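Local coordinates for protein transcriptional regulator, HTH_3 family (Vibrio cholerae, PDB 1Y9Q) that probably binds DNA as a transcriptional regulator, pairing a helix-turn-helix domain with a cupin domain that holds a zinc ion and D-methionine, at residues A[16-19]-A[20-24]; A[64-67]-A[68-71]; A[139-143]-A[144-148]; A[147-150]-A[151-154]. All coordinates share one frame; numbering follows the deposited sequence.

The four contacts fall into two touching pairs at opposite sides of the chain's centre. Contacts 1 and 2 belong to the helical domain: their centres are 12 Å apart, and Arg23 NH2 lies 3.5 Å from Ala65 CB. Contacts 3 and 4 follow each other in the cupin domain, share Glu147 and Leu148, and meet where Phe141 CZ comes 3.5 Å from Ile154 CD1. The zinc and D-methionine site lies between the pairs. From one side the side chain of Phe67 in contact 2 is about 5 Å from the D-methionine; from the other, that of Val139 in contact 3 is about 8 Å from the zinc ion. Contact 1 lies away from this site.

Contact 1. Residues A[16-19]-A[20-24]; sequences LKNL and RKSRG
Leu16 and Lys17 accept regular helical bonds from Arg20 and Lys21, the second running from Lys21 N to Lys17 O at 2.8 Å and 170°, the i to i+4 pattern of helix 5-22 near its C-terminal end. One residue on, the Asn18 carbonyl takes Ser22 N at 2.7 Å. The Ser22 hydroxyl also leans back over this turn: OG stands beside its own backbone N (chi1 -68°), 2.8 Å from Asn18 O and 2.9 Å from Asn18 OD1, and its single proton can serve either oxygen. The helix ends in a Schellman motif, in which Gly24 takes positive phi and its N bonds back to Lys21 O, within the domain assigned to the helix-turn-helix family. Just before that glycine, Arg23 returns along Leu19. Extended from CG to NE, the chain lies alongside Leu19, and NH1 gives a bond to Leu19 O at 3.1 Å, from above the carbonyl plane. The same oxygen receives a weak bond from Arg23 N, and Leu19 CD2 lies 3.8 Å from NH1. Further round the helix, Lys17 and Lys21 run side by side, touching through CG and CE while their ammonium groups stay 6.0 Å apart, NZ to NZ. The Arg20 guanidinium forms a salt bridge with Glu45 of helix 38-45 and a hydrogen bond to Leu25 O; Arg23 NE bonds Leu63 O.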
loop_
_atom_site.group_PDB
_atom_site.type_symbol
_atom_site.label_atom_id
_atom_site.label_comp_id
_atom_site.label_asym_id
_atom_site.label_seq_id
_atom_site.Cartn_x
_atom_site.Cartn_y
_atom_site.Cartn_z
ATOM N N LEU A 16 22.503 -8.106 -4.405
ATOM C CA LEU A 16 21.255 -8.572 -5.007
ATOM C C LEU A 16 21.578 -9.608 -6.070
ATOM O O LEU A 16 20.930 -10.649 -6.158
ATOM C CB LEU A 16 20.487 -7.421 -5.656
ATOM C CG LEU A 16 19.320 -7.848 -6.564
ATOM C CD1 LEU A 16 18.377 -8.784 -5.806
ATOM C CD2 LEU A 16 18.571 -6.613 -7.067
ATOM N N LYS A 17 22.586 -9.311 -6.876
ATOM C CA LYS A 17 23.004 -10.224 -7.932
ATOM C C LYS A 17 23.474 -11.538 -7.311
ATOM O O LYS A 17 23.119 -12.615 -7.779
ATOM C CB LYS A 17 24.132 -9.592 -8.753
ATOM C CG LYS A 17 24.458 -10.336 -10.037
ATOM C CD LYS A 17 25.576 -9.634 -10.798
ATOM C CE LYS A 17 25.912 -10.361 -12.092
ATOM N NZ LYS A 17 26.959 -9.632 -12.866
ATOM N N ASN A 18 24.267 -11.447 -6.246
ATOM C CA ASN A 18 24.765 -12.648 -5.582
ATOM C C ASN A 18 23.589 -13.479 -5.071
ATOM O O ASN A 18 23.504 -14.677 -5.338
ATOM C CB ASN A 18 25.673 -12.279 -4.410
ATOM C CG ASN A 18 26.466 -13.463 -3.900
ATOM O OD1 ASN A 18 25.901 -14.519 -3.586
ATOM N ND2 ASN A 18 27.783 -13.295 -3.806
ATOM N N LEU A 19 22.682 -12.838 -4.336
ATOM C CA LEU A 19 21.514 -13.534 -3.805
ATOM C C LEU A 19 20.725 -14.203 -4.924
ATOM O O LEU A 19 20.330 -15.370 -4.804
ATOM C CB LEU A 19 20.609 -12.558 -3.037
ATOM C CG LEU A 19 21.164 -11.992 -1.721
ATOM C CD1 LEU A 19 20.216 -10.931 -1.166
ATOM C CD2 LEU A 19 21.342 -13.135 -0.714
ATOM N N ARG A 20 20.509 -13.477 -6.020
ATOM C CA ARG A 20 19.753 -14.015 -7.152
ATOM C C ARG A 20 20.471 -15.192 -7.807
ATOM O O ARG A 20 19.888 -16.258 -7.998
ATOM C CB ARG A 20 19.504 -12.925 -8.206
ATOM C CG ARG A 20 18.723 -13.421 -9.422
ATOM C CD ARG A 20 18.360 -12.299 -10.380
ATOM N NE ARG A 20 19.526 -11.710 -11.041
ATOM C CZ ARG A 20 20.188 -12.270 -12.049
ATOM N NH1 ARG A 20 19.809 -13.447 -12.528
ATOM N NH2 ARG A 20 21.222 -11.642 -12.593
ATOM N N LYS A 21 21.737 -14.982 -8.150
ATOM C CA LYS A 21 22.556 -16.006 -8.791
ATOM C C LYS A 21 22.725 -17.236 -7.905
ATOM O O LYS A 21 22.728 -18.367 -8.398
ATOM C CB LYS A 21 23.933 -15.435 -9.132
ATOM C CG LYS A 21 23.935 -14.375 -10.229
ATOM C CD LYS A 21 23.740 -14.992 -11.603
ATOM C CE LYS A 21 24.035 -13.979 -12.704
ATOM N NZ LYS A 21 23.803 -14.545 -14.066
ATOM N N SER A 22 22.880 -17.020 -6.602
ATOM C CA SER A 22 23.045 -18.140 -5.680
ATOM C C SER A 22 21.807 -19.023 -5.705
ATOM O O SER A 22 21.885 -20.224 -5.458
ATOM C CB SER A 22 23.291 -17.641 -4.251
ATOM O OG SER A 22 24.554 -17.000 -4.151
ATOM N N ARG A 23 20.662 -18.423 -6.010
ATOM C CA ARG A 23 19.407 -19.161 -6.080
ATOM C C ARG A 23 19.179 -19.743 -7.474
ATOM O O ARG A 23 18.235 -20.507 -7.686
ATOM C CB ARG A 23 18.242 -18.241 -5.708
ATOM C CG ARG A 23 18.258 -17.803 -4.251
ATOM C CD ARG A 23 17.307 -16.637 -3.997
ATOM N NE ARG A 23 17.050 -16.447 -2.572
ATOM C CZ ARG A 23 17.985 -16.189 -1.660
ATOM N NH1 ARG A 23 19.262 -16.083 -2.011
ATOM N NH2 ARG A 23 17.641 -16.044 -0.386
ATOM N N GLY A 24 20.044 -19.376 -8.417
ATOM C CA GLY A 24 19.912 -19.860 -9.781
ATOM C C GLY A 24 18.701 -19.280 -10.490
ATOM O O GLY A 24 18.125 -19.913 -11.374
#

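Contact 2. Residues A[64-67]-A[68-71]; sequences EASF and SAFF
Phe67 and Phe71, four residues apart, bring their rings into apolar contact on one side of a short 3-10 turn, with Phe67 CE2 4.2 Å from Phe71 CE2. CG of Phe67 is anti to its backbone N (chi1 -179°), which leaves it beside the carbonyl carbon, with the ring near Ser68 N and Phe71; Phe71 has its CG beside the backbone N instead and swings its ring back toward Phe67. The Phe67 carbonyl oxygen lies at the edges of both later rings, 3.6 Å from Phe70 CD1 and 3.9 Å from Phe71 CD2. That oxygen is also the acceptor for Phe70 N, at 3.1 Å and 160°, the i to i+3 pattern of a 3-10 turn. Before it, Ser66 meets Ala69. With chi1 at 63°, Ser66 OG folds in between its own N and carbonyl carbon and comes 3.0 Å from Ala69 N, a weak bond; Ser66 O shares this amide in a second weak bond. The methyl of Ala69 lies 4.1 Å from that of Ala65, CB to CB. Ser68 OG is hydrogen-bonded to Glu105 OE1 and Tyr98 N. The turn lies between the helices and the β-strands: Phe67 stacks on Trp57, a residue of the D-methionine pocket, Phe70 packs on Leu56, Ile59 and Ala60 of helix 53-63, Ala69 and Phe71 lie on helix 5-22, and Ser66 and Ser68 touch strand 90-99.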
loop_
_atom_site.group_PDB
_atom_site.type_symbol
_atom_site.label_atom_id
_atom_site.label_comp_id
_atom_site.label_asym_id
_atom_site.label_seq_id
_atom_site.Cartn_x
_atom_site.Cartn_y
_atom_site.Cartn_z
ATOM N N GLU A 64 12.521 -14.683 -0.573
ATOM C CA GLU A 64 12.398 -15.358 0.714
ATOM C C GLU A 64 13.709 -15.208 1.474
ATOM O O GLU A 64 14.262 -16.171 2.018
ATOM C CB GLU A 64 12.040 -16.826 0.514
ATOM C CG GLU A 64 10.749 -16.992 -0.271
ATOM C CD GLU A 64 10.334 -18.437 -0.428
ATOM O OE1 GLU A 64 9.850 -19.026 0.561
ATOM O OE2 GLU A 64 10.500 -18.980 -1.541
ATOM N N ALA A 65 14.202 -13.975 1.480
ATOM C CA ALA A 65 15.441 -13.622 2.158
ATOM C C ALA A 65 15.129 -12.558 3.199
ATOM O O ALA A 65 14.075 -11.921 3.154
ATOM C CB ALA A 65 16.447 -13.081 1.156
ATOM N N SER A 66 16.045 -12.367 4.138
ATOM C CA SER A 66 15.853 -11.362 5.175
ATOM C C SER A 66 16.320 -10.025 4.618
ATOM O O SER A 66 17.005 -9.983 3.600
ATOM C CB SER A 66 16.690 -11.713 6.395
ATOM O OG SER A 66 18.065 -11.692 6.059
ATOM N N PHE A 67 15.957 -8.938 5.289
ATOM C CA PHE A 67 16.378 -7.607 4.861
ATOM C C PHE A 67 17.896 -7.566 5.082
ATOM O O PHE A 67 18.645 -7.006 4.280
ATOM C CB PHE A 67 15.676 -6.546 5.723
ATOM C CG PHE A 67 16.020 -5.124 5.361
ATOM C CD1 PHE A 67 15.410 -4.495 4.283
ATOM C CD2 PHE A 67 16.949 -4.410 6.114
ATOM C CE1 PHE A 67 15.716 -3.172 3.959
ATOM C CE2 PHE A 67 17.263 -3.087 5.800
ATOM C CZ PHE A 67 16.644 -2.467 4.720
ATOM N N SER A 68 18.340 -8.198 6.169
ATOM C CA SER A 68 19.760 -8.255 6.519
ATOM C C SER A 68 20.611 -8.903 5.429
ATOM O O SER A 68 21.793 -8.592 5.294
ATOM C CB SER A 68 19.961 -9.045 7.821
ATOM O OG SER A 68 19.304 -8.438 8.917
ATOM N N ALA A 69 20.009 -9.807 4.661
ATOM C CA ALA A 69 20.718 -10.517 3.599
ATOM C C ALA A 69 21.337 -9.582 2.562
ATOM O O ALA A 69 22.315 -9.940 1.898
ATOM C CB ALA A 69 19.776 -11.502 2.914
ATOM N N PHE A 70 20.770 -8.389 2.418
ATOM C CA PHE A 70 21.292 -7.424 1.452
ATOM C C PHE A 70 22.668 -6.882 1.837
ATOM O O PHE A 70 23.312 -6.198 1.042
ATOM C CB PHE A 70 20.317 -6.259 1.280
ATOM C CG PHE A 70 19.194 -6.550 0.332
ATOM C CD1 PHE A 70 17.874 -6.566 0.778
ATOM C CD2 PHE A 70 19.455 -6.816 -1.013
ATOM C CE1 PHE A 70 16.825 -6.845 -0.105
ATOM C CE2 PHE A 70 18.417 -7.096 -1.901
ATOM C CZ PHE A 70 17.098 -7.110 -1.447
ATOM N N PHE A 71 23.116 -7.199 3.048
ATOM C CA PHE A 71 24.409 -6.729 3.539
ATOM C C PHE A 71 25.313 -7.867 4.026
ATOM O O PHE A 71 26.358 -7.627 4.626
ATOM C CB PHE A 71 24.165 -5.729 4.669
ATOM C CG PHE A 71 23.247 -4.605 4.283
ATOM C CD1 PHE A 71 23.753 -3.419 3.766
ATOM C CD2 PHE A 71 21.865 -4.755 4.387
ATOM C CE1 PHE A 71 22.897 -2.396 3.355
ATOM C CE2 PHE A 71 21.001 -3.744 3.980
ATOM C CZ PHE A 71 21.518 -2.560 3.461
#

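Contact 3. Residues A[139-143]-A[144-148]; sequences VFFDE and QWHEL
Gln144 and Phe141 close a type I' turn, bonded in both directions: Phe141 N gives to Gln144 O at 3.0 Å, and Gln144 N returns to Phe141 O from well above the carbonyl plane. The turn joins antiparallel strands 137-141 and 144-148 into a β-hairpin with a two-residue loop, Asp142 and Glu143. Gln144 N also lies over one face of the Phe140 ring. Trp145, in a non-hydrogen-bonded pair with Phe140, places its indole on the same side of the sheet. Phe140 CB sits over the six-membered ring, 3.6 Å from its centroid and nearly on the ring normal, while the Phe140 ring turns an edge to the five-membered ring, planes 63° apart: a T-shaped contact. On the other face His146 stacks on Phe141 in an offset pair, centroids 3.8 Å apart and planes at 9°. Phe141 reaches this position because its CG lies between the backbone N and carbonyl carbon (chi1 68°). The imidazole is further fixed by ND1, which gives a bond to Val139 O at 2.9 Å in the ring plane; His146 N donates to the same oxygen, so that one carbonyl serves two donors. Leu148 follows, its CD1 against Val139 CG2. In the cupin domain, strand 144-148 is an outermost strand of the four-stranded sheet within this chain, and strand 137-141 pairs with strand 162-166. Phe140 and Trp145 pack on Met118 of strand 116-119, Phe141 and Val139 on Phe156 of strand 153-157, and Glu143 forms a salt bridge with Lys58 of the second subunit.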
loop_
_atom_site.group_PDB
_atom_site.type_symbol
_atom_site.label_atom_id
_atom_site.label_comp_id
_atom_site.label_asym_id
_atom_site.label_seq_id
_atom_site.Cartn_x
_atom_site.Cartn_y
_atom_site.Cartn_z
ATOM N N VAL A 139 -0.122 2.423 12.731
ATOM C CA VAL A 139 0.316 1.264 11.964
ATOM C C VAL A 139 -0.865 0.703 11.193
ATOM O O VAL A 139 -1.923 0.457 11.769
ATOM C CB VAL A 139 0.861 0.169 12.905
ATOM C CG1 VAL A 139 1.362 -1.022 12.097
ATOM C CG2 VAL A 139 1.985 0.735 13.762
ATOM N N PHE A 140 -0.682 0.487 9.898
ATOM C CA PHE A 140 -1.765 -0.026 9.066
ATOM C C PHE A 140 -1.696 -1.531 8.791
ATOM O O PHE A 140 -0.639 -2.069 8.459
ATOM C CB PHE A 140 -1.779 0.727 7.732
ATOM C CG PHE A 140 -2.969 0.411 6.862
ATOM C CD1 PHE A 140 -4.148 1.143 6.983
ATOM C CD2 PHE A 140 -2.905 -0.609 5.918
ATOM C CE1 PHE A 140 -5.246 0.864 6.173
ATOM C CE2 PHE A 140 -4.002 -0.898 5.102
ATOM C CZ PHE A 140 -5.173 -0.157 5.231
ATOM N N PHE A 141 -2.837 -2.198 8.943
ATOM C CA PHE A 141 -2.977 -3.629 8.685
ATOM C C PHE A 141 -4.434 -4.025 8.913
ATOM O O PHE A 141 -5.165 -3.331 9.620
ATOM C CB PHE A 141 -2.010 -4.460 9.556
ATOM C CG PHE A 141 -2.313 -4.448 11.027
ATOM C CD1 PHE A 141 -3.307 -5.265 11.555
ATOM C CD2 PHE A 141 -1.569 -3.654 11.895
ATOM C CE1 PHE A 141 -3.557 -5.298 12.923
ATOM C CE2 PHE A 141 -1.812 -3.676 13.270
ATOM C CZ PHE A 141 -2.807 -4.501 13.785
ATOM N N ASP A 142 -4.857 -5.126 8.301
ATOM C CA ASP A 142 -6.239 -5.578 8.416
ATOM C C ASP A 142 -7.188 -4.456 8.005
ATOM O O ASP A 142 -8.216 -4.230 8.647
ATOM C CB ASP A 142 -6.556 -6.033 9.843
ATOM C CG ASP A 142 -5.766 -7.262 10.253
ATOM O OD1 ASP A 142 -5.360 -8.038 9.361
ATOM O OD2 ASP A 142 -5.563 -7.462 11.469
ATOM N N GLU A 143 -6.812 -3.752 6.940
ATOM C CA GLU A 143 -7.595 -2.661 6.363
ATOM C C GLU A 143 -7.761 -1.413 7.230
ATOM O O GLU A 143 -8.608 -0.569 6.941
ATOM C CB GLU A 143 -8.991 -3.159 5.953
ATOM C CG GLU A 143 -9.038 -4.495 5.211
ATOM C CD GLU A 143 -8.005 -4.622 4.110
ATOM O OE1 GLU A 143 -7.800 -3.653 3.350
ATOM O OE2 GLU A 143 -7.402 -5.706 3.996
ATOM N N GLN A 144 -6.972 -1.268 8.285
ATOM C CA GLN A 144 -7.131 -0.075 9.102
ATOM C C GLN A 144 -5.894 0.405 9.835
ATOM O O GLN A 144 -4.936 -0.341 10.047
ATOM C CB GLN A 144 -8.270 -0.272 10.107
ATOM C CG GLN A 144 -8.056 -1.408 11.081
ATOM C CD GLN A 144 -9.216 -1.563 12.049
ATOM O OE1 GLN A 144 -9.477 -0.684 12.871
ATOM N NE2 GLN A 144 -9.921 -2.685 11.949
ATOM N N TRP A 145 -5.932 1.677 10.215
ATOM C CA TRP A 145 -4.841 2.290 10.952
ATOM C C TRP A 145 -5.068 2.100 12.442
ATOM O O TRP A 145 -6.197 2.208 12.926
ATOM C CB TRP A 145 -4.761 3.784 10.647
ATOM C CG TRP A 145 -4.186 4.105 9.304
ATOM C CD1 TRP A 145 -4.870 4.473 8.177
ATOM C CD2 TRP A 145 -2.799 4.119 8.955
ATOM N NE1 TRP A 145 -3.989 4.721 7.150
ATOM C CE2 TRP A 145 -2.711 4.511 7.602
ATOM C CE3 TRP A 145 -1.619 3.836 9.656
ATOM C CZ2 TRP A 145 -1.487 4.630 6.934
ATOM C CZ3 TRP A 145 -0.399 3.954 8.991
ATOM C CH2 TRP A 145 -0.346 4.348 7.644
ATOM N N HIS A 146 -3.992 1.803 13.162
ATOM C CA HIS A 146 -4.053 1.615 14.603
ATOM C C HIS A 146 -3.111 2.657 15.200
ATOM O O HIS A 146 -1.918 2.654 14.905
ATOM C CB HIS A 146 -3.590 0.200 14.981
ATOM C CG HIS A 146 -4.308 -0.886 14.240
ATOM N ND1 HIS A 146 -4.113 -1.123 12.895
ATOM C CD2 HIS A 146 -5.246 -1.774 14.646
ATOM C CE1 HIS A 146 -4.900 -2.109 12.505
ATOM N NE2 HIS A 146 -5.599 -2.523 13.548
ATOM N N GLU A 147 -3.649 3.558 16.019
ATOM C CA GLU A 147 -2.837 4.610 16.630
ATOM C C GLU A 147 -2.164 4.102 17.899
ATOM O O GLU A 147 -2.791 3.442 18.730
ATOM C CB GLU A 147 -3.702 5.838 16.946
ATOM C CG GLU A 147 -3.019 7.162 16.615
ATOM C CD GLU A 147 -3.945 8.372 16.729
ATOM O OE1 GLU A 147 -5.184 8.212 16.604
ATOM O OE2 GLU A 147 -3.422 9.491 16.925
ATOM N N LEU A 148 -0.880 4.416 18.034
ATOM C CA LEU A 148 -0.093 3.983 19.179
ATOM C C LEU A 148 0.703 5.133 19.782
ATOM O O LEU A 148 1.435 5.826 19.077
ATOM C CB LEU A 148 0.885 2.887 18.751
ATOM C CG LEU A 148 0.318 1.644 18.068
ATOM C CD1 LEU A 148 1.470 0.803 17.526
ATOM C CD2 LEU A 148 -0.516 0.856 19.055
#

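Contact 4. Residues A[147-150]-A[151-154]; sequences ELQQ and GEHI
Glu152 OE1 accepts the backbone N-H of Gln149 at 2.7 Å and 168°, a short and nearly straight bond. The donor approaches the anti side of the carboxylate, 32° out of its plane. CG of Glu152 stands beside its own backbone N, and the extended chain beyond it carries the carboxylate back across the turn, past Gln149 O, until OE1 is also 3.3 Å from Leu148 CA. The main chain answers with the reverse bond, Glu152 N to Gln149 O at 2.9 Å, which closes a type II β-turn. Gly151 holds its third position with positive phi, as in a type II turn. Gln149 and Glu152 are thus tied by one side-chain and one main-chain bond; their side chains run alongside each other, the amide and carboxylate planes turned 66° apart. Next to these bonds, Leu148 CB lies 4.2 Å from Glu152 CB. The leucine then meets Ile154 at about a right angle, CD1 to CG2 at 3.8 Å, the isoleucine CG2 being set between its own N and carbonyl carbon. The turn carries the chain from one cupin sheet to the other. Within this chain, strand 144-148 is an outermost strand of the four-stranded sheet and strand 153-157 an outermost strand of the five-stranded one, where it pairs with strand 127-134, whose Ile130 packs against Leu148 and Ile154, while Gln150 NE2 bonds Leu133 O.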
loop_
_atom_site.group_PDB
_atom_site.type_symbol
_atom_site.label_atom_id
_atom_site.label_comp_id
_atom_site.label_asym_id
_atom_site.label_seq_id
_atom_site.Cartn_x
_atom_site.Cartn_y
_atom_site.Cartn_z
ATOM N N GLU A 147 -3.649 3.558 16.019
ATOM C CA GLU A 147 -2.837 4.610 16.630
ATOM C C GLU A 147 -2.164 4.102 17.899
ATOM O O GLU A 147 -2.791 3.442 18.730
ATOM C CB GLU A 147 -3.702 5.838 16.946
ATOM C CG GLU A 147 -3.019 7.162 16.615
ATOM C CD GLU A 147 -3.945 8.372 16.729
ATOM O OE1 GLU A 147 -5.184 8.212 16.604
ATOM O OE2 GLU A 147 -3.422 9.491 16.925
ATOM N N LEU A 148 -0.880 4.416 18.034
ATOM C CA LEU A 148 -0.093 3.983 19.179
ATOM C C LEU A 148 0.703 5.133 19.782
ATOM O O LEU A 148 1.435 5.826 19.077
ATOM C CB LEU A 148 0.885 2.887 18.751
ATOM C CG LEU A 148 0.318 1.644 18.068
ATOM C CD1 LEU A 148 1.470 0.803 17.526
ATOM C CD2 LEU A 148 -0.516 0.856 19.055
ATOM N N GLN A 149 0.568 5.319 21.090
ATOM C CA GLN A 149 1.295 6.371 21.790
ATOM C C GLN A 149 2.550 5.762 22.405
ATOM O O GLN A 149 2.740 4.542 22.360
ATOM C CB GLN A 149 0.432 6.965 22.898
ATOM C CG GLN A 149 -0.891 7.530 22.419
ATOM C CD GLN A 149 -1.735 8.035 23.566
ATOM O OE1 GLN A 149 -1.309 8.904 24.325
ATOM N NE2 GLN A 149 -2.939 7.489 23.702
ATOM N N GLN A 150 3.391 6.610 22.988
ATOM C CA GLN A 150 4.622 6.149 23.616
ATOM C C GLN A 150 4.340 5.007 24.586
ATOM O O GLN A 150 3.422 5.086 25.402
ATOM C CB GLN A 150 5.312 7.298 24.367
ATOM C CG GLN A 150 6.579 6.859 25.098
ATOM C CD GLN A 150 7.320 8.006 25.768
ATOM O OE1 GLN A 150 6.742 8.768 26.539
ATOM N NE2 GLN A 150 8.611 8.122 25.484
ATOM N N GLY A 151 5.128 3.943 24.485
ATOM C CA GLY A 151 4.950 2.805 25.370
ATOM C C GLY A 151 3.963 1.764 24.877
ATOM O O GLY A 151 3.995 0.619 25.325
ATOM N N GLU A 152 3.081 2.147 23.960
ATOM C CA GLU A 152 2.101 1.204 23.443
ATOM C C GLU A 152 2.767 0.242 22.463
ATOM O O GLU A 152 3.820 0.538 21.894
ATOM C CB GLU A 152 0.930 1.952 22.798
ATOM C CG GLU A 152 0.268 2.930 23.779
ATOM C CD GLU A 152 -1.140 3.327 23.381
ATOM O OE1 GLU A 152 -1.339 3.757 22.229
ATOM O OE2 GLU A 152 -2.048 3.212 24.232
ATOM N N HIS A 153 2.149 -0.916 22.272
ATOM C CA HIS A 153 2.722 -1.936 21.408
ATOM C C HIS A 153 1.645 -2.751 20.724
ATOM O O HIS A 153 0.492 -2.745 21.141
ATOM C CB HIS A 153 3.598 -2.854 22.254
ATOM C CG HIS A 153 2.946 -3.278 23.532
ATOM N ND1 HIS A 153 1.954 -4.236 23.583
ATOM C CD2 HIS A 153 3.097 -2.828 24.800
ATOM C CE1 HIS A 153 1.526 -4.358 24.827
ATOM N NE2 HIS A 153 2.204 -3.513 25.585
ATOM N N ILE A 154 2.031 -3.454 19.668
ATOM C CA ILE A 154 1.082 -4.273 18.928
ATOM C C ILE A 154 1.861 -5.189 17.993
ATOM O O ILE A 154 3.020 -4.918 17.679
ATOM C CB ILE A 154 0.146 -3.361 18.095
ATOM C CG1 ILE A 154 -1.124 -4.111 17.689
ATOM C CG2 ILE A 154 0.881 -2.859 16.855
ATOM C CD1 ILE A 154 -2.156 -3.213 17.020
#